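Local coordinates for enterochelin esterase (PDB 3MGA), which probably hydrolyses the ester bonds of the iron-loaded siderophore enterobactin, so that the captured iron can be released inside the bacterium, at residues 189-194 against 272-277; 212-217 against 237-242; 362-367 against 372-377. All blocks are in the same frame, centred on the assembly; numbering follows the deposited sequence. Where two conformers were deposited one is given.

All three contacts lie in the esterase domain and meet the same mixed sheet. Contact 1 and contact 2 share a region, with centres about 14 Å apart: strands 185-193 and 236-240 are neighbours, and Trp190 of contact 1 packs on Ala214 of contact 2. Along the chain contact 2 is nested within the loop that contact 1 closes, and contact 3 follows both. Contact 3 sits at strand 373-379, an outermost strand, with its centre about 30 Å from that of contact 1 and 26 Å from that of contact 2. Contacts 1 and 2 thus lie on the second and third strands across the alpha/beta-hydrolase sheet and contact 3 on the last.

Contact 1: 189-194 against 272-277; sequences VWILTT and AVTPFS
Ile191 sets CG1 anti to its carbonyl carbon (chi1 -59°) and then runs extended (chi2 179°), carrying CD1 outward from the strand to Val273 CG2 at 3.8 Å. The receiving methyl of Val273 is the branch lodged between its own backbone N and carbonyl carbon, and the two side chains cross at a slant rather than lying alongside. Val273 itself is exposed. Two residues further along the strand, Thr193 and Thr274 use the same rotamer: each sends CG2 anti to its carbonyl carbon, and the methyls reach tip to tip, CG2 of Thr193 standing 4.1 Å from CG2 of Thr274. Neither hydroxyl bonds across the contact. Thr274 OG1 is covered by it and has no hydrogen-bond partner in the model; the nearest atom across is a methyl, Thr193 CG2, 4.2 Å from Thr274 OG1. The touch is slight, with about 120 Å² buried in all and the CA atoms of Thr193 and Thr274 still 8.4 Å apart. Strand 185-193 is one of the antiparallel strands at the beginning of an alpha/beta-hydrolase sheet, bonded through its backbone to strands 174-180 and 236-240. Residues 272-277 carry the chain off the end of helix 256-273, which covers one face of that sheet and precedes strand 284-288. Val189 continues the apolar seam by packing on Leu266 of this helix, while Phe276 folds back on Val270 and Arg271. The loop is also held by Arg202: Pro275 O accepts a hydrogen bond from Arg202 NH1, and the Thr274 side chain rests on the same arginine.

Contact 2: 212-217 against 237-242; sequences FWAENM and YLLIDA
Leu239 puts a single methyl, CD2, against the helix, where it meets two consecutive residues at once. It lies 3.8 Å from Ala214 CB and 3.9 Å from Trp213 CB, and Leu239 CD2 also approaches the backbone carbonyl Trp213 O at 3.7 Å. The CB of the leucine already points toward the helix, and chi1 -76° with chi2 54° brings CD2 up to it. Trp213 gives this shell only its CB and main chain: the indole turns away from the strand. One of its faces receives Phe212 CD2 over the ring centre, and the ring also touches Arg389 and Leu392 of helix 385-399. Indole NE1 is hydrogen-bonded to Gln288 OE1, within a GxSxG sequence that resembles the nucleophile elbow of alpha/beta hydrolases. Ala214 is held on a further side by Trp190 of the neighbouring strand 185-193. Farther out, residues 212-216 form a wider pi-type turn, in which Met217 N (selenomethionine) bonds to Phe212 O at 2.9 Å. Arg188 joins the two segments through charge, with salt bridges to Glu215 OE2 and to Asp241 OD2, and Ala242 N bonds to Gln211 OE1 at the base of the same helix. Helix 210-216 belongs to the connection between the parallel strands 204-207 and 236-240, and packs here on strand 236-240. Leu239 offers one methyl to two CB atoms and a carbonyl oxygen, a contact of dispersion alone; directional hold comes from the surrounding shell, where the NE1 bond fixes the indole and the shared Arg188 probably offsets part of the charge of Glu215 and Asp241.

Contact 3: 362-367 against 372-377; sequences ALYAQL and QSIFWR
Tyr364, Ile374, Leu367 and Trp376 form the close-fitting part of this contact. Tyr364 has CG anti to the backbone N (chi1 178°), which sends its ring from the helix across to the strand. There the ring slides past Ile374, with Tyr364 CE1 3.5 Å from Ile374 CG2. The same ring meets Trp376 obliquely: the centroids of the phenol and the six-membered indole ring are 5.5 Å apart, with planes at 65°, and Tyr364 CD1 comes to 3.8 Å from Trp376 CE3. The other branch of Ile374 is occupied as well, its CD1 lying 3.6 Å from Leu367 CD1. Leu367 and Ile374 both continue inward onto Ile345 of the adjoining strand. The Gln372 end is polar: NE2 bonds to Thr369 OG1 in the connecting turn and to Ala340 O, and OE1 too has a hydrogen-bond partner close by in the chain. The outer side is the looser one. Tyr364 and Trp376 both remain partly exposed there, Trp376 also touching Phe357, Asn360 and Gln361 from earlier in the same helix. The axes of 362-367 and 373-377 run nearly antiparallel (159°), 10.5 Å apart at closest, the second half of a beta-alpha-beta crossover from strand 344-350 to the outermost strand 373-379 of an alpha/beta-hydrolase sheet.

Contact 1: 189-194 against 272-277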
# COMPACT_ATOMS: atom_id res chain seq x y z
N VAL A 189 3.13 14.72 -12.97
CA VAL A 189 4.17 13.71 -12.83
C VAL A 189 5.30 14.37 -12.00
O VAL A 189 5.59 15.56 -12.16
CB VAL A 189 4.70 13.20 -14.18
CG1 VAL A 189 3.58 12.49 -14.95
CG2 VAL A 189 5.31 14.35 -15.00
N TRP A 190 5.88 13.61 -11.09
CA TRP A 190 6.96 14.13 -10.26
C TRP A 190 8.28 13.48 -10.66
O TRP A 190 8.33 12.31 -11.01
CB TRP A 190 6.69 13.87 -8.79
CG TRP A 190 5.57 14.66 -8.19
CD1 TRP A 190 5.68 15.82 -7.47
CD2 TRP A 190 4.17 14.34 -8.22
NE1 TRP A 190 4.43 16.24 -7.05
CE2 TRP A 190 3.49 15.35 -7.50
CE3 TRP A 190 3.42 13.30 -8.77
CZ2 TRP A 190 2.12 15.35 -7.33
CZ3 TRP A 190 2.05 13.30 -8.60
CH2 TRP A 190 1.41 14.31 -7.89
N ILE A 191 9.36 14.24 -10.59
CA ILE A 191 10.67 13.72 -10.95
C ILE A 191 11.68 13.95 -9.85
O ILE A 191 11.92 15.08 -9.45
CB ILE A 191 11.22 14.39 -12.22
CG1 ILE A 191 10.27 14.17 -13.40
CG2 ILE A 191 12.59 13.82 -12.57
CD1 ILE A 191 10.76 14.86 -14.69
N LEU A 192 12.27 12.88 -9.36
CA LEU A 192 13.32 12.98 -8.35
C LEU A 192 14.57 12.28 -8.89
O LEU A 192 14.48 11.19 -9.42
CB LEU A 192 12.92 12.30 -7.04
CG LEU A 192 14.03 12.30 -5.97
CD1 LEU A 192 14.24 13.72 -5.47
CD2 LEU A 192 13.69 11.38 -4.82
N THR A 193 15.72 12.93 -8.76
CA THR A 193 16.99 12.35 -9.17
C THR A 193 17.83 12.23 -7.91
O THR A 193 17.82 13.13 -7.08
CB THR A 193 17.73 13.24 -10.19
OG1 THR A 193 18.07 14.48 -9.58
CG2 THR A 193 16.87 13.49 -11.42
N THR A 194 18.56 11.13 -7.76
CA THR A 194 19.38 10.92 -6.56
C THR A 194 20.87 10.71 -6.85
O THR A 194 21.60 10.17 -6.03
CB THR A 194 18.84 9.73 -5.74
OG1 THR A 194 18.93 8.51 -6.51
CG2 THR A 194 17.40 9.98 -5.35
N ALA A 272 14.20 14.51 -21.87
CA ALA A 272 14.66 15.83 -22.29
C ALA A 272 15.16 16.66 -21.11
O ALA A 272 16.01 17.52 -21.27
CB ALA A 272 13.58 16.57 -23.04
N VAL A 273 14.64 16.39 -19.91
CA VAL A 273 15.05 17.14 -18.72
C VAL A 273 16.22 16.50 -17.96
O VAL A 273 17.05 17.22 -17.42
CB VAL A 273 13.85 17.44 -17.75
CG1 VAL A 273 12.87 18.39 -18.42
CG2 VAL A 273 13.17 16.17 -17.28
N THR A 274 16.26 15.17 -17.91
CA THR A 274 17.36 14.44 -17.26
C THR A 274 17.56 13.07 -17.91
O THR A 274 16.60 12.33 -18.12
CB THR A 274 17.14 14.23 -15.74
OG1 THR A 274 15.91 13.52 -15.52
CG2 THR A 274 17.13 15.56 -15.00
N PRO A 275 18.82 12.73 -18.23
CA PRO A 275 19.10 11.44 -18.87
C PRO A 275 18.87 10.21 -17.98
O PRO A 275 18.95 10.30 -16.76
CB PRO A 275 20.59 11.53 -19.23
CG PRO A 275 21.00 12.96 -19.04
CD PRO A 275 20.03 13.54 -18.06
N PHE A 276 18.57 9.08 -18.61
CA PHE A 276 18.40 7.79 -17.92
C PHE A 276 18.66 6.64 -18.90
O PHE A 276 18.56 6.81 -20.12
CB PHE A 276 17.03 7.66 -17.24
CG PHE A 276 15.86 7.77 -18.17
CD1 PHE A 276 15.43 6.66 -18.91
CD2 PHE A 276 15.15 8.96 -18.28
CE1 PHE A 276 14.35 6.75 -19.76
CE2 PHE A 276 14.06 9.06 -19.13
CZ PHE A 276 13.65 7.95 -19.87
N SER A 277 18.99 5.47 -18.36
CA SER A 277 19.32 4.28 -19.15
C SER A 277 18.18 3.69 -19.99
O SER A 277 17.01 3.65 -19.57
CB SER A 277 19.85 3.18 -18.24
OG SER A 277 20.13 1.99 -18.97

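Contact 2: 212-217 against 237-242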
# COMPACT_ATOMS: atom_id res chain seq x y z
N PHE A 212 0.06 9.74 -4.17
CA PHE A 212 0.18 9.25 -2.81
C PHE A 212 1.62 9.27 -2.33
O PHE A 212 1.91 9.78 -1.24
CB PHE A 212 -0.35 7.81 -2.73
CG PHE A 212 -0.44 7.28 -1.34
CD1 PHE A 212 -1.60 7.46 -0.60
CD2 PHE A 212 0.62 6.59 -0.78
CE1 PHE A 212 -1.68 6.97 0.69
CE2 PHE A 212 0.54 6.10 0.50
CZ PHE A 212 -0.61 6.28 1.24
N TRP A 213 2.52 8.73 -3.14
CA TRP A 213 3.94 8.68 -2.80
C TRP A 213 4.64 10.03 -2.87
O TRP A 213 5.80 10.15 -2.50
CB TRP A 213 4.69 7.64 -3.65
CG TRP A 213 4.09 6.28 -3.53
CD1 TRP A 213 3.44 5.58 -4.50
CD2 TRP A 213 4.03 5.48 -2.35
NE1 TRP A 213 3.00 4.38 -4.01
CE2 TRP A 213 3.35 4.29 -2.69
CE3 TRP A 213 4.49 5.65 -1.04
CZ2 TRP A 213 3.12 3.27 -1.76
CZ3 TRP A 213 4.27 4.64 -0.13
CH2 TRP A 213 3.59 3.46 -0.49
N ALA A 214 3.94 11.04 -3.37
CA ALA A 214 4.49 12.39 -3.44
C ALA A 214 3.86 13.32 -2.38
O ALA A 214 4.49 14.28 -1.97
CB ALA A 214 4.30 12.99 -4.84
N GLU A 215 2.64 13.01 -1.94
CA GLU A 215 1.95 13.87 -0.96
C GLU A 215 1.55 13.19 0.37
O GLU A 215 1.96 13.64 1.44
CB GLU A 215 0.73 14.52 -1.63
CG GLU A 215 1.11 15.36 -2.88
CD GLU A 215 -0.07 16.06 -3.56
OE1 GLU A 215 -1.25 15.72 -3.27
OE2 GLU A 215 0.19 16.95 -4.40
N ASN A 216 0.75 12.13 0.30
CA ASN A 216 0.29 11.45 1.53
C ASN A 216 1.41 10.78 2.32
O ASN A 216 1.45 10.85 3.55
CB ASN A 216 -0.76 10.38 1.21
CG ASN A 216 -1.92 10.93 0.41
OD1 ASN A 216 -1.72 11.52 -0.64
ND2 ASN A 216 -3.13 10.69 0.88
N MSE A 217 2.35 10.18 1.61
CA MSE A 217 3.44 9.48 2.25
C MSE A 217 4.67 9.67 1.36
O MSE A 217 5.06 8.76 0.63
CB MSE A 217 3.00 8.03 2.42
CG MSE A 217 3.90 7.13 3.18
SE MSE A 217 2.86 5.54 3.66
CE MSE A 217 1.71 6.35 4.99
N TYR A 237 13.59 8.95 -10.53
CA TYR A 237 12.27 8.48 -10.10
C TYR A 237 11.12 9.28 -10.72
O TYR A 237 11.09 10.49 -10.62
CB TYR A 237 12.17 8.53 -8.58
CG TYR A 237 13.16 7.64 -7.88
CD1 TYR A 237 12.85 6.31 -7.59
CD2 TYR A 237 14.40 8.11 -7.50
CE1 TYR A 237 13.76 5.49 -6.95
CE2 TYR A 237 15.31 7.30 -6.86
CZ TYR A 237 14.99 5.99 -6.59
OH TYR A 237 15.90 5.18 -5.95
N LEU A 238 10.17 8.57 -11.35
CA LEU A 238 9.02 9.19 -11.98
C LEU A 238 7.71 8.77 -11.31
O LEU A 238 7.27 7.62 -11.43
CB LEU A 238 8.99 8.79 -13.44
CG LEU A 238 7.89 9.38 -14.31
CD1 LEU A 238 7.96 10.90 -14.29
CD2 LEU A 238 8.03 8.84 -15.72
N LEU A 239 7.07 9.69 -10.60
CA LEU A 239 5.79 9.38 -9.95
C LEU A 239 4.67 9.89 -10.82
O LEU A 239 4.63 11.08 -11.14
CB LEU A 239 5.71 9.99 -8.55
CG LEU A 239 6.50 9.29 -7.44
CD1 LEU A 239 7.96 9.10 -7.78
CD2 LEU A 239 6.34 10.11 -6.16
N ILE A 240 3.76 8.99 -11.20
CA ILE A 240 2.65 9.37 -12.06
C ILE A 240 1.33 9.45 -11.31
O ILE A 240 0.94 8.53 -10.61
CB ILE A 240 2.49 8.41 -13.25
CG1 ILE A 240 3.83 8.21 -13.97
CG2 ILE A 240 1.44 8.96 -14.22
CD1 ILE A 240 3.73 7.24 -15.13
N ASP A 241 0.64 10.58 -11.47
CA ASP A 241 -0.65 10.81 -10.82
C ASP A 241 -1.70 9.96 -11.51
O ASP A 241 -1.80 9.99 -12.75
CB ASP A 241 -1.02 12.29 -10.96
CG ASP A 241 -2.24 12.69 -10.17
OD1 ASP A 241 -2.88 11.84 -9.53
OD2 ASP A 241 -2.56 13.89 -10.18
N ALA A 242 -2.45 9.19 -10.73
CA ALA A 242 -3.53 8.36 -11.26
C ALA A 242 -4.77 9.21 -11.53
O ALA A 242 -5.75 8.73 -12.12
CB ALA A 242 -3.87 7.22 -10.29

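Contact 3: 362-367 against 372-377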
# COMPACT_ATOMS: atom_id res chain seq x y z
N ALA A 362 -1.27 -18.11 -7.10
CA ALA A 362 -1.61 -18.73 -8.38
C ALA A 362 -0.81 -18.07 -9.49
O ALA A 362 -0.32 -18.75 -10.39
CB ALA A 362 -3.10 -18.62 -8.66
N LEU A 363 -0.67 -16.75 -9.42
CA LEU A 363 0.10 -16.03 -10.42
C LEU A 363 1.54 -16.50 -10.39
O LEU A 363 2.14 -16.73 -11.44
CB LEU A 363 0.03 -14.51 -10.21
CG LEU A 363 0.88 -13.69 -11.19
CD1 LEU A 363 0.54 -14.06 -12.64
CD2 LEU A 363 0.71 -12.22 -10.95
N TYR A 364 2.09 -16.64 -9.19
CA TYR A 364 3.47 -17.09 -9.01
C TYR A 364 3.70 -18.47 -9.62
O TYR A 364 4.67 -18.68 -10.35
CB TYR A 364 3.85 -17.12 -7.53
CG TYR A 364 5.26 -17.62 -7.30
CD1 TYR A 364 6.35 -16.75 -7.31
CD2 TYR A 364 5.51 -18.99 -7.12
CE1 TYR A 364 7.64 -17.21 -7.12
CE2 TYR A 364 6.80 -19.46 -6.93
CZ TYR A 364 7.86 -18.57 -6.93
OH TYR A 364 9.15 -19.03 -6.74
N ALA A 365 2.82 -19.42 -9.32
CA ALA A 365 2.95 -20.78 -9.85
C ALA A 365 2.95 -20.79 -11.37
O ALA A 365 3.74 -21.49 -11.99
CB ALA A 365 1.83 -21.67 -9.31
N GLN A 366 2.06 -19.99 -11.97
CA GLN A 366 1.93 -19.90 -13.42
C GLN A 366 3.19 -19.44 -14.14
O GLN A 366 3.71 -20.14 -15.01
CB GLN A 366 0.78 -18.95 -13.79
CG GLN A 366 -0.62 -19.49 -13.50
CD GLN A 366 -1.02 -20.63 -14.43
OE1 GLN A 366 -0.38 -20.88 -15.45
NE2 GLN A 366 -2.10 -21.32 -14.08
N LEU A 367 3.68 -18.26 -13.78
CA LEU A 367 4.86 -17.70 -14.44
C LEU A 367 6.21 -18.25 -13.96
O LEU A 367 7.20 -18.14 -14.69
CB LEU A 367 4.84 -16.16 -14.35
CG LEU A 367 4.78 -15.50 -12.98
CD1 LEU A 367 5.98 -15.88 -12.14
CD2 LEU A 367 4.70 -13.99 -13.14
N GLN A 372 13.14 -16.49 -16.03
CA GLN A 372 12.99 -15.20 -15.37
C GLN A 372 13.30 -15.30 -13.87
O GLN A 372 13.21 -16.38 -13.27
CB GLN A 372 11.58 -14.62 -15.58
CG GLN A 372 10.46 -15.29 -14.79
CD GLN A 372 10.27 -16.76 -15.13
OE1 GLN A 372 9.97 -17.56 -14.24
NE2 GLN A 372 10.45 -17.12 -16.39
N SER A 373 13.67 -14.17 -13.28
CA SER A 373 14.00 -14.09 -11.86
C SER A 373 12.80 -13.52 -11.10
O SER A 373 12.44 -12.37 -11.30
CB SER A 373 15.22 -13.18 -11.68
OG SER A 373 16.29 -13.61 -12.51
N ILE A 374 12.18 -14.35 -10.26
CA ILE A 374 11.00 -13.96 -9.48
C ILE A 374 11.30 -13.96 -7.99
O ILE A 374 11.85 -14.92 -7.47
CB ILE A 374 9.84 -14.96 -9.68
CG1 ILE A 374 9.60 -15.27 -11.16
CG2 ILE A 374 8.56 -14.42 -9.03
CD1 ILE A 374 9.11 -14.10 -11.96
N PHE A 375 10.94 -12.88 -7.30
CA PHE A 375 11.15 -12.77 -5.86
C PHE A 375 9.82 -12.77 -5.13
O PHE A 375 9.10 -11.78 -5.16
CB PHE A 375 11.87 -11.46 -5.52
CG PHE A 375 13.21 -11.32 -6.15
CD1 PHE A 375 13.34 -10.74 -7.41
CD2 PHE A 375 14.35 -11.75 -5.49
CE1 PHE A 375 14.58 -10.60 -7.99
CE2 PHE A 375 15.59 -11.61 -6.07
CZ PHE A 375 15.71 -11.04 -7.32
N TRP A 376 9.48 -13.87 -4.48
CA TRP A 376 8.22 -13.95 -3.74
C TRP A 376 8.42 -13.39 -2.32
O TRP A 376 9.33 -13.81 -1.61
CB TRP A 376 7.72 -15.40 -3.68
CG TRP A 376 6.45 -15.54 -2.91
CD1 TRP A 376 6.32 -15.96 -1.63
CD2 TRP A 376 5.13 -15.22 -3.37
NE1 TRP A 376 5.00 -15.93 -1.25
CE2 TRP A 376 4.25 -15.49 -2.30
CE3 TRP A 376 4.61 -14.75 -4.58
CZ2 TRP A 376 2.87 -15.30 -2.40
CZ3 TRP A 376 3.23 -14.56 -4.68
CH2 TRP A 376 2.38 -14.84 -3.59
N ARG A 377 7.57 -12.45 -1.92
CA ARG A 377 7.66 -11.84 -0.60
C ARG A 377 6.29 -11.81 0.10
O ARG A 377 5.37 -11.13 -0.34
CB ARG A 377 8.24 -10.42 -0.69
CG ARG A 377 9.73 -10.35 -1.13
CD ARG A 377 10.62 -11.09 -0.13
NE ARG A 377 12.05 -11.02 -0.43
CZ ARG A 377 12.71 -11.88 -1.20
NH1 ARG A 377 12.07 -12.89 -1.79
NH2 ARG A 377 14.01 -11.73 -1.41